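Protein kinase domain-containing protein (Chaetomium thermophilum, PDB 6Z3U) probably phosphorylates serine and threonine residues of proteins with ATP, serving as the CDK7-type kinase subunit of the CAK complex alongside cyclin H and MAT1. Local coordinates at residues F161-K164 with L168-V171; G95-E100 with N105-H110; T258-P263 with M302-L307; R262-L267 with D278-G283. All coordinates share one frame; numbering follows the deposited sequence.

Interaction 1: F161-K164 with L168-V171; sequences FSSK and LNLV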
# COMPACT_ATOMS: atom_id res chain seq x y z
N PHE B 161 -4.66 -7.81 14.71
CA PHE B 161 -5.13 -7.31 15.99
C PHE B 161 -3.93 -6.86 16.81
O PHE B 161 -2.80 -7.30 16.59
CB PHE B 161 -5.93 -8.37 16.76
CG PHE B 161 -5.13 -9.60 17.09
CD1 PHE B 161 -4.34 -9.65 18.23
CD2 PHE B 161 -5.18 -10.72 16.27
CE1 PHE B 161 -3.61 -10.78 18.54
CE2 PHE B 161 -4.45 -11.85 16.58
CZ PHE B 161 -3.66 -11.88 17.72
N SER B 162 -4.19 -5.97 17.77
CA SER B 162 -3.16 -5.45 18.65
C SER B 162 -3.15 -6.23 19.96
O SER B 162 -4.21 -6.63 20.46
CB SER B 162 -3.39 -3.96 18.92
OG SER B 162 -4.65 -3.75 19.53
N SER B 163 -1.96 -6.45 20.49
CA SER B 163 -1.78 -7.26 21.69
C SER B 163 -1.91 -6.41 22.95
O SER B 163 -1.91 -5.17 22.90
CB SER B 163 -0.41 -7.95 21.65
OG SER B 163 -0.17 -8.69 22.83
N LYS B 164 -2.04 -7.08 24.09
CA LYS B 164 -2.13 -6.37 25.36
C LYS B 164 -0.88 -5.55 25.64
O LYS B 164 -0.96 -4.47 26.23
CB LYS B 164 -2.39 -7.36 26.51
CG LYS B 164 -1.22 -8.27 26.91
CD LYS B 164 -0.98 -9.39 25.91
CE LYS B 164 0.12 -10.33 26.37
NZ LYS B 164 0.35 -11.45 25.42
N LEU B 168 2.09 -5.70 17.65
CA LEU B 168 1.32 -5.95 16.44
C LEU B 168 1.32 -7.44 16.13
O LEU B 168 2.37 -8.09 16.19
CB LEU B 168 1.89 -5.16 15.26
CG LEU B 168 1.08 -5.21 13.97
CD1 LEU B 168 -0.30 -4.61 14.18
CD2 LEU B 168 1.82 -4.47 12.86
N ASN B 169 0.15 -7.98 15.80
CA ASN B 169 -0.00 -9.40 15.51
C ASN B 169 -0.63 -9.58 14.14
O ASN B 169 -1.63 -8.93 13.82
CB ASN B 169 -0.86 -10.09 16.58
CG ASN B 169 -0.27 -9.98 17.96
OD1 ASN B 169 -0.53 -9.02 18.68
ND2 ASN B 169 0.53 -10.97 18.35
N LEU B 170 -0.04 -10.46 13.34
CA LEU B 170 -0.54 -10.78 12.01
C LEU B 170 -0.99 -12.24 11.99
O LEU B 170 -0.18 -13.14 12.20
CB LEU B 170 0.53 -10.56 10.95
CG LEU B 170 1.17 -9.17 10.89
CD1 LEU B 170 2.14 -9.11 9.72
CD2 LEU B 170 0.11 -8.09 10.79
N VAL B 171 -2.27 -12.46 11.73
CA VAL B 171 -2.82 -13.80 11.57
C VAL B 171 -2.69 -14.16 10.10
O VAL B 171 -3.39 -13.59 9.25
CB VAL B 171 -4.27 -13.88 12.05
CG1 VAL B 171 -4.75 -15.32 12.03
CG2 VAL B 171 -4.40 -13.29 13.45

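Interaction 2: G95-E100 with N105-H110; sequences GKKLGE and NVYLGH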
# COMPACT_ATOMS: atom_id res chain seq x y z
N GLY B 95 -0.71 -21.26 19.98
CA GLY B 95 -0.16 -22.56 20.30
C GLY B 95 1.36 -22.53 20.35
O GLY B 95 1.98 -21.62 20.91
N LYS B 96 1.96 -23.57 19.77
CA LYS B 96 3.41 -23.73 19.79
C LYS B 96 4.11 -22.53 19.16
O LYS B 96 3.59 -21.87 18.26
CB LYS B 96 3.81 -25.00 19.03
CG LYS B 96 3.44 -26.30 19.73
CD LYS B 96 3.70 -27.50 18.83
CE LYS B 96 3.58 -28.82 19.60
NZ LYS B 96 4.56 -28.93 20.72
N LYS B 97 5.32 -22.26 19.65
CA LYS B 97 6.18 -21.21 19.10
C LYS B 97 7.00 -21.82 17.97
O LYS B 97 7.98 -22.52 18.21
CB LYS B 97 7.08 -20.62 20.18
CG LYS B 97 7.94 -19.45 19.71
CD LYS B 97 8.94 -19.05 20.79
CE LYS B 97 8.97 -17.55 21.03
NZ LYS B 97 9.93 -17.18 22.11
N LEU B 98 6.59 -21.56 16.73
CA LEU B 98 7.29 -22.14 15.59
C LEU B 98 8.57 -21.38 15.24
O LEU B 98 9.46 -21.96 14.61
CB LEU B 98 6.38 -22.16 14.36
CG LEU B 98 4.96 -22.70 14.56
CD1 LEU B 98 4.17 -22.60 13.27
CD2 LEU B 98 5.00 -24.13 15.07
N GLY B 99 8.68 -20.13 15.65
CA GLY B 99 9.83 -19.32 15.30
C GLY B 99 10.05 -18.22 16.31
O GLY B 99 9.10 -17.70 16.90
N GLU B 100 11.31 -17.87 16.51
CA GLU B 100 11.70 -16.81 17.44
C GLU B 100 12.55 -15.81 16.67
O GLU B 100 13.19 -16.15 15.67
CB GLU B 100 12.46 -17.37 18.65
CG GLU B 100 12.55 -16.41 19.84
CD GLU B 100 13.71 -15.43 19.75
OE1 GLU B 100 14.54 -15.57 18.84
OE2 GLU B 100 13.77 -14.51 20.60
N ASN B 105 7.93 -12.93 16.33
CA ASN B 105 7.81 -14.28 16.84
C ASN B 105 6.59 -14.93 16.19
O ASN B 105 5.52 -14.32 16.14
CB ASN B 105 7.67 -14.31 18.36
CG ASN B 105 8.98 -14.00 19.07
OD1 ASN B 105 10.05 -14.09 18.48
ND2 ASN B 105 8.89 -13.64 20.34
N VAL B 106 6.76 -16.15 15.70
CA VAL B 106 5.72 -16.88 15.00
C VAL B 106 5.18 -17.97 15.92
O VAL B 106 5.95 -18.71 16.53
CB VAL B 106 6.25 -17.50 13.69
CG1 VAL B 106 5.10 -18.05 12.87
CG2 VAL B 106 7.04 -16.47 12.91
N TYR B 107 3.85 -18.07 16.00
CA TYR B 107 3.19 -19.07 16.82
C TYR B 107 2.16 -19.81 15.98
O TYR B 107 1.50 -19.21 15.13
CB TYR B 107 2.51 -18.44 18.03
CG TYR B 107 3.43 -17.68 18.96
CD1 TYR B 107 4.10 -18.34 19.99
CD2 TYR B 107 3.63 -16.32 18.82
CE1 TYR B 107 4.94 -17.65 20.84
CE2 TYR B 107 4.47 -15.62 19.67
CZ TYR B 107 5.12 -16.30 20.68
OH TYR B 107 5.96 -15.61 21.53
N LEU B 108 2.02 -21.11 16.24
CA LEU B 108 0.94 -21.87 15.65
C LEU B 108 -0.37 -21.51 16.33
O LEU B 108 -0.42 -21.32 17.55
CB LEU B 108 1.21 -23.37 15.77
CG LEU B 108 0.08 -24.33 15.39
CD1 LEU B 108 -0.16 -24.35 13.89
CD2 LEU B 108 0.39 -25.73 15.91
N GLY B 109 -1.45 -21.42 15.55
CA GLY B 109 -2.75 -21.08 16.09
C GLY B 109 -3.86 -21.72 15.28
O GLY B 109 -3.64 -22.29 14.22
N HIS B 110 -5.08 -21.59 15.81
CA HIS B 110 -6.25 -22.16 15.16
C HIS B 110 -7.49 -21.44 15.64
O HIS B 110 -7.57 -21.00 16.79
CB HIS B 110 -6.37 -23.66 15.44
CG HIS B 110 -6.44 -24.00 16.90
ND1 HIS B 110 -5.33 -24.37 17.63
CD2 HIS B 110 -7.49 -24.03 17.76
CE1 HIS B 110 -5.70 -24.61 18.88
NE2 HIS B 110 -7.00 -24.41 18.98

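Interaction 3: T258-P263 with M302-L307; sequences TRWYRP and MEQITL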
# COMPACT_ATOMS: atom_id res chain seq x y z
N THR B 258 17.84 -8.47 -2.60
CA THR B 258 19.10 -9.08 -2.20
C THR B 258 20.08 -9.04 -3.36
O THR B 258 19.70 -9.18 -4.53
CB THR B 258 18.87 -10.51 -1.72
OG1 THR B 258 17.91 -10.52 -0.66
CG2 THR B 258 20.17 -11.12 -1.22
N ARG B 259 21.37 -8.84 -3.04
CA ARG B 259 22.37 -8.60 -4.07
C ARG B 259 22.30 -9.64 -5.18
O ARG B 259 22.20 -9.30 -6.36
CB ARG B 259 23.77 -8.60 -3.44
CG ARG B 259 24.87 -8.17 -4.41
CD ARG B 259 26.26 -8.27 -3.80
NE ARG B 259 26.37 -7.57 -2.52
CZ ARG B 259 26.40 -8.17 -1.33
NH1 ARG B 259 26.50 -7.43 -0.23
NH2 ARG B 259 26.35 -9.49 -1.22
N TRP B 260 22.34 -10.92 -4.82
CA TRP B 260 22.41 -11.99 -5.82
C TRP B 260 21.26 -11.93 -6.82
O TRP B 260 21.38 -12.50 -7.90
CB TRP B 260 22.42 -13.35 -5.13
CG TRP B 260 23.58 -13.55 -4.20
CD1 TRP B 260 24.64 -12.70 -4.01
CD2 TRP B 260 23.80 -14.66 -3.32
NE1 TRP B 260 25.51 -13.22 -3.08
CE2 TRP B 260 25.01 -14.42 -2.64
CE3 TRP B 260 23.09 -15.83 -3.05
CZ2 TRP B 260 25.53 -15.31 -1.70
CZ3 TRP B 260 23.60 -16.71 -2.11
CH2 TRP B 260 24.81 -16.45 -1.45
N TYR B 261 20.16 -11.27 -6.47
CA TYR B 261 19.00 -11.17 -7.34
C TYR B 261 18.73 -9.74 -7.79
O TYR B 261 17.69 -9.48 -8.41
CB TYR B 261 17.77 -11.73 -6.62
CG TYR B 261 18.03 -13.08 -5.98
CD1 TYR B 261 18.58 -13.16 -4.71
CD2 TYR B 261 17.75 -14.26 -6.65
CE1 TYR B 261 18.84 -14.38 -4.12
CE2 TYR B 261 18.00 -15.49 -6.06
CZ TYR B 261 18.54 -15.54 -4.80
OH TYR B 261 18.80 -16.75 -4.20
N ARG B 262 19.66 -8.81 -7.52
CA ARG B 262 19.46 -7.40 -7.85
C ARG B 262 19.70 -7.18 -9.34
O ARG B 262 20.72 -7.65 -9.87
CB ARG B 262 20.43 -6.53 -7.05
CG ARG B 262 19.99 -5.08 -6.91
CD ARG B 262 21.10 -4.20 -6.35
NE ARG B 262 21.75 -4.76 -5.17
CZ ARG B 262 21.26 -4.72 -3.94
NH1 ARG B 262 20.09 -4.15 -3.70
NH2 ARG B 262 21.95 -5.26 -2.94
N PRO B 263 18.81 -6.48 -10.04
CA PRO B 263 19.03 -6.25 -11.47
C PRO B 263 20.14 -5.24 -11.69
O PRO B 263 20.51 -4.50 -10.77
CB PRO B 263 17.68 -5.72 -11.95
CG PRO B 263 17.08 -5.08 -10.75
CD PRO B 263 17.55 -5.89 -9.57
N MET B 302 30.46 -4.69 -6.69
CA MET B 302 31.39 -4.81 -7.81
C MET B 302 31.49 -6.25 -8.28
O MET B 302 31.62 -6.51 -9.48
CB MET B 302 32.76 -4.27 -7.41
CG MET B 302 32.78 -2.78 -7.12
SD MET B 302 34.43 -2.06 -7.08
CE MET B 302 35.24 -3.13 -5.90
N GLU B 303 31.44 -7.21 -7.35
CA GLU B 303 31.41 -8.61 -7.75
C GLU B 303 30.11 -8.93 -8.49
O GLU B 303 30.13 -9.64 -9.50
CB GLU B 303 31.57 -9.52 -6.53
CG GLU B 303 32.96 -9.50 -5.91
CD GLU B 303 33.14 -10.58 -4.85
OE1 GLU B 303 32.67 -11.72 -5.06
OE2 GLU B 303 33.75 -10.28 -3.80
N GLN B 304 28.98 -8.42 -8.00
CA GLN B 304 27.72 -8.66 -8.69
C GLN B 304 27.74 -8.05 -10.09
O GLN B 304 27.29 -8.68 -11.05
CB GLN B 304 26.56 -8.09 -7.87
CG GLN B 304 25.20 -8.62 -8.30
CD GLN B 304 25.05 -10.11 -8.05
OE1 GLN B 304 25.77 -10.69 -7.24
NE2 GLN B 304 24.12 -10.73 -8.76
N ILE B 305 28.28 -6.84 -10.22
CA ILE B 305 28.39 -6.22 -11.53
C ILE B 305 29.31 -7.05 -12.43
O ILE B 305 28.98 -7.34 -13.59
CB ILE B 305 28.90 -4.77 -11.40
CG1 ILE B 305 27.83 -3.89 -10.74
CG2 ILE B 305 29.29 -4.22 -12.77
CD1 ILE B 305 28.32 -2.52 -10.37
N THR B 306 30.47 -7.45 -11.90
CA THR B 306 31.39 -8.25 -12.69
C THR B 306 30.76 -9.58 -13.08
O THR B 306 30.94 -10.06 -14.21
CB THR B 306 32.69 -8.48 -11.91
OG1 THR B 306 33.28 -7.22 -11.57
CG2 THR B 306 33.67 -9.29 -12.73
N LEU B 307 30.01 -10.20 -12.16
CA LEU B 307 29.40 -11.48 -12.46
C LEU B 307 28.38 -11.36 -13.58
O LEU B 307 28.34 -12.19 -14.49
CB LEU B 307 28.75 -12.06 -11.20
CG LEU B 307 29.69 -12.70 -10.18
CD1 LEU B 307 28.92 -13.11 -8.93
CD2 LEU B 307 30.41 -13.89 -10.77

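Interaction 4: R262-L267 with D278-G283; sequences RPPELL and DIWSVG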
# COMPACT_ATOMS: atom_id res chain seq x y z
N ARG B 262 19.66 -8.81 -7.52
CA ARG B 262 19.46 -7.40 -7.85
C ARG B 262 19.70 -7.18 -9.34
O ARG B 262 20.72 -7.65 -9.87
CB ARG B 262 20.43 -6.53 -7.05
CG ARG B 262 19.99 -5.08 -6.91
CD ARG B 262 21.10 -4.20 -6.35
NE ARG B 262 21.75 -4.76 -5.17
CZ ARG B 262 21.26 -4.72 -3.94
NH1 ARG B 262 20.09 -4.15 -3.70
NH2 ARG B 262 21.95 -5.26 -2.94
N PRO B 263 18.81 -6.48 -10.04
CA PRO B 263 19.03 -6.25 -11.47
C PRO B 263 20.14 -5.24 -11.69
O PRO B 263 20.51 -4.50 -10.77
CB PRO B 263 17.68 -5.72 -11.95
CG PRO B 263 17.08 -5.08 -10.75
CD PRO B 263 17.55 -5.89 -9.57
N PRO B 264 20.69 -5.17 -12.91
CA PRO B 264 21.80 -4.23 -13.15
C PRO B 264 21.40 -2.77 -12.97
O PRO B 264 22.21 -1.97 -12.48
CB PRO B 264 22.23 -4.55 -14.59
CG PRO B 264 21.06 -5.25 -15.20
CD PRO B 264 20.41 -6.01 -14.09
N GLU B 265 20.19 -2.39 -13.37
CA GLU B 265 19.79 -0.99 -13.26
C GLU B 265 19.78 -0.54 -11.80
O GLU B 265 20.08 0.62 -11.51
CB GLU B 265 18.43 -0.77 -13.91
CG GLU B 265 17.25 -1.49 -13.27
CD GLU B 265 16.89 -2.80 -13.97
OE1 GLU B 265 17.80 -3.44 -14.54
OE2 GLU B 265 15.70 -3.17 -13.95
N LEU B 266 19.45 -1.44 -10.87
CA LEU B 266 19.51 -1.09 -9.46
C LEU B 266 20.94 -1.10 -8.94
O LEU B 266 21.31 -0.26 -8.12
CB LEU B 266 18.64 -2.06 -8.64
CG LEU B 266 17.25 -1.55 -8.25
CD1 LEU B 266 16.53 -0.90 -9.43
CD2 LEU B 266 16.41 -2.69 -7.69
N LEU B 267 21.77 -2.03 -9.43
CA LEU B 267 23.18 -2.00 -9.10
C LEU B 267 23.82 -0.68 -9.52
O LEU B 267 24.76 -0.21 -8.88
CB LEU B 267 23.91 -3.17 -9.76
CG LEU B 267 23.66 -4.57 -9.18
CD1 LEU B 267 24.02 -5.64 -10.19
CD2 LEU B 267 24.46 -4.77 -7.90
N ASP B 278 11.66 -6.65 -10.70
CA ASP B 278 11.21 -7.90 -10.10
C ASP B 278 11.38 -9.08 -11.06
O ASP B 278 11.70 -10.19 -10.63
CB ASP B 278 9.76 -7.80 -9.65
CG ASP B 278 9.61 -7.11 -8.31
OD1 ASP B 278 10.56 -7.16 -7.50
OD2 ASP B 278 8.53 -6.53 -8.06
N ILE B 279 11.15 -8.86 -12.36
CA ILE B 279 11.28 -9.94 -13.33
C ILE B 279 12.70 -10.48 -13.32
O ILE B 279 12.92 -11.69 -13.44
CB ILE B 279 10.86 -9.45 -14.73
CG1 ILE B 279 9.36 -9.68 -14.95
CG2 ILE B 279 11.66 -10.13 -15.81
CD1 ILE B 279 8.47 -9.04 -13.92
N TRP B 280 13.69 -9.60 -13.17
CA TRP B 280 15.08 -10.05 -13.11
C TRP B 280 15.29 -11.02 -11.96
O TRP B 280 15.93 -12.07 -12.12
CB TRP B 280 16.02 -8.85 -12.97
CG TRP B 280 17.46 -9.23 -12.82
CD1 TRP B 280 18.09 -9.64 -11.68
CD2 TRP B 280 18.46 -9.22 -13.85
NE1 TRP B 280 19.42 -9.90 -11.94
CE2 TRP B 280 19.67 -9.64 -13.26
CE3 TRP B 280 18.44 -8.90 -15.21
CZ2 TRP B 280 20.85 -9.75 -13.99
CZ3 TRP B 280 19.62 -9.00 -15.93
CH2 TRP B 280 20.80 -9.42 -15.32
N SER B 281 14.78 -10.68 -10.77
CA SER B 281 14.90 -11.58 -9.63
C SER B 281 14.26 -12.92 -9.93
O SER B 281 14.79 -13.97 -9.55
CB SER B 281 14.28 -10.94 -8.40
OG SER B 281 14.98 -9.77 -8.03
N VAL B 282 13.11 -12.91 -10.60
CA VAL B 282 12.49 -14.17 -11.01
C VAL B 282 13.44 -14.95 -11.92
O VAL B 282 13.60 -16.16 -11.77
CB VAL B 282 11.14 -13.90 -11.70
CG1 VAL B 282 10.64 -15.15 -12.40
CG2 VAL B 282 10.13 -13.42 -10.68
N GLY B 283 14.07 -14.26 -12.87
CA GLY B 283 15.04 -14.92 -13.72
C GLY B 283 16.14 -15.60 -12.94
O GLY B 283 16.60 -16.68 -13.30

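Interaction 1: F161-K164 with L168-V171
Phe161 and Asn169 form an antiparallel hydrogen-bonded pair near the turn of a beta hairpin: Asn169 N gives a bond of 3.1 Å to Phe161 O, while the return bond from Phe161 N to Asn169 O is weak at 3.4 Å. Ser162 and Leu168 follow as a non-hydrogen-bonded pair, with their side chains on the other face of the sheet. Phe161 and Asn169 share most of the side-chain contact almost equally. The CG of Phe161 sits between the backbone N and the carbonyl carbon (chi1 62°), which folds the ring back over the partner strand. Asn169 CB lies over one ring face in a CH-pi contact, 3.7 Å from the ring centroid, and the amide beyond it is nearly parallel to the ring, 12° between the planes. At the ring edge, near its plane, Phe161 CE2 meets Val171 CG2 at 3.4 Å. Were Phe161 replaced by alanine, Asn169 CB and the Val171 methyl would probably lose their apolar cover, and the amide would be less restrained in its tilt. The hairpin is the one formed by the fourth and fifth strands of the kinase N-lobe sheet. Helix 80-89 adds Asn85 and Lys89 against the phenyl group, and on the opposite face Ser162 OG bonds to Gln177 of the cyclin chain. Here the strands meet through one good and one weak backbone bond and through the packing of the ring, whereas the serine hydroxyls are directed to other partners, Ser163 OG to Asp165 and Ser162 OG to the cyclin.

Interaction 2: G95-E100 with N105-H110
Gly99 and Val106 exchange two backbone hydrogen bonds, Val106 N to Gly99 O at 3.1 Å and Gly99 N to Val106 O at 3.2 Å. Val106 O also takes a weak bond from Leu98 N, at 2.9 Å but strongly bent, so Leu98 and Gly99 both face one residue of the other strand, as in a classic beta bulge. Farther back, Leu108 N bonds to Lys96 O at 2.7 Å, and the same oxygen receives a CA-H...O contact from Tyr107. These strands flank the glycine-rich loop of the protein kinase fold, the first hairpin of the N-lobe, and Leu98, Gly99, Glu100, Asn105 and Val106 are predicted to take part in ATP binding. The bulge falls where the first strand runs into the loop. Side chains meet in two places. With its CG trans to the backbone N (chi1 -176°), Lys97 lays its aliphatic chain beside the Tyr107 side chain, the two pointing the same way, CB 3.7 Å from Tyr107 CE1 and CE 3.6 Å from Tyr107 OH. The phenol also has a cation-pi partner in Lys94. At the bulge, Leu98 CD2 rests 3.9 Å from Leu108 CB, and Tyr174 touches both leucines.

Interaction 3: T258-P263 with M302-L307
Gln304 projects from its helix into the short 3-10 turn around Arg259 and Trp260; its CB and CG lie along Arg259, while the carboxamide faces the backbone of both residues. The glutamine bends at its second torsion (chi2 65°), which brings the carboxamide round to the turn's backbone. Its CB lies 3.9 Å from Arg259 CG, the two side chains crossing with guanidinium and amide planes turned 44° apart. Against Trp260 it runs at about a right angle, yet the flat groups are only 19° from parallel, and Gln304 OE1 comes 4.0 Å from Trp260 CD1. Gln304 NE2 stands 3.4 Å from Trp260 O. The amide's clear bonds are to the backbone of the preceding loop, OE1 to Gly298 N and NE2 to Leu296 O. A leucine in place of Gln304 would probably leave both of those backbone groups without their side-chain mate and the loop before the helix less firmly tied to it. Arg259 reaches the same region, with a salt bridge to Glu301 and a bond to Gly298 O. The turn belongs to the end of the kinase activation segment, just before helix 264-267, so Gln304 packs helix 301-311 against it, beside Leu267 of that short helix.

Interaction 4: R262-L267 with D278-G283
Trp280 lays one face of its indole against Pro263 and Pro264, and these three residues make up most of the contact. A chi1 of 177° swings the tryptophan ring away from its backbone N and out to the two prolines. Pro263 lies over the five-membered ring: its CA is 3.5 Å from that centroid, close to the ring normal, while its CB reaches Trp280 CG at 3.6 Å. Pro264 takes the six-membered ring on the same face, its CD 3.4 Å from the centroid and only 5° off the normal. Both are CH-pi contacts, so the consecutive prolines together cover the length of the indole. Pro263 to Glu265 are the Pro-Pro-Glu form of the Ala-Pro-Glu motif that closes the activation segment of protein kinases, and Asp278 to Gly283 match the Asp-x-Trp-x-x-Gly signature of the long central helix of the C-lobe. Each motif makes its familiar bonds: Glu265 forms a salt bridge to Arg371, and Asp278 accepts backbone bonds from His218 and Arg219, next to the predicted catalytic base Asp220. Pro263 also precedes helix 264-267 as its N-cap residue, and its O receives Leu267 N at 3.1 Å. At the indole nitrogen, Trp280 NE1 is 3.3 Å from Arg262 O, but the angle is too poor for a hydrogen bond. Ile308 of helix 301-311 packs against the same tryptophan, and Glu265 touches Gly39 of the RING-type domain-containing chain.

Overall arrangement
Along the chain interaction 2 comes first, then interaction 1, and both lie in the five-stranded antiparallel sheet of the N-lobe, their centres about 13 Å apart and without touching. Interactions 3 and 4 follow in the C-lobe, on the opposite side of the chain's centre, at about 33 to 37 Å between centres from the first two. Interactions 3 and 4 start from the same part of the activation segment, share Arg262 and Pro263, and are about 9 Å apart between centres. They touch directly: Ser281 OG bonds to Tyr261 O, and Leu267 packs on Gln304 and Ile305. Helices 276-291 and 301-311 both pack against the end of that segment, while the sheet carries the predicted nucleotide-binding loop.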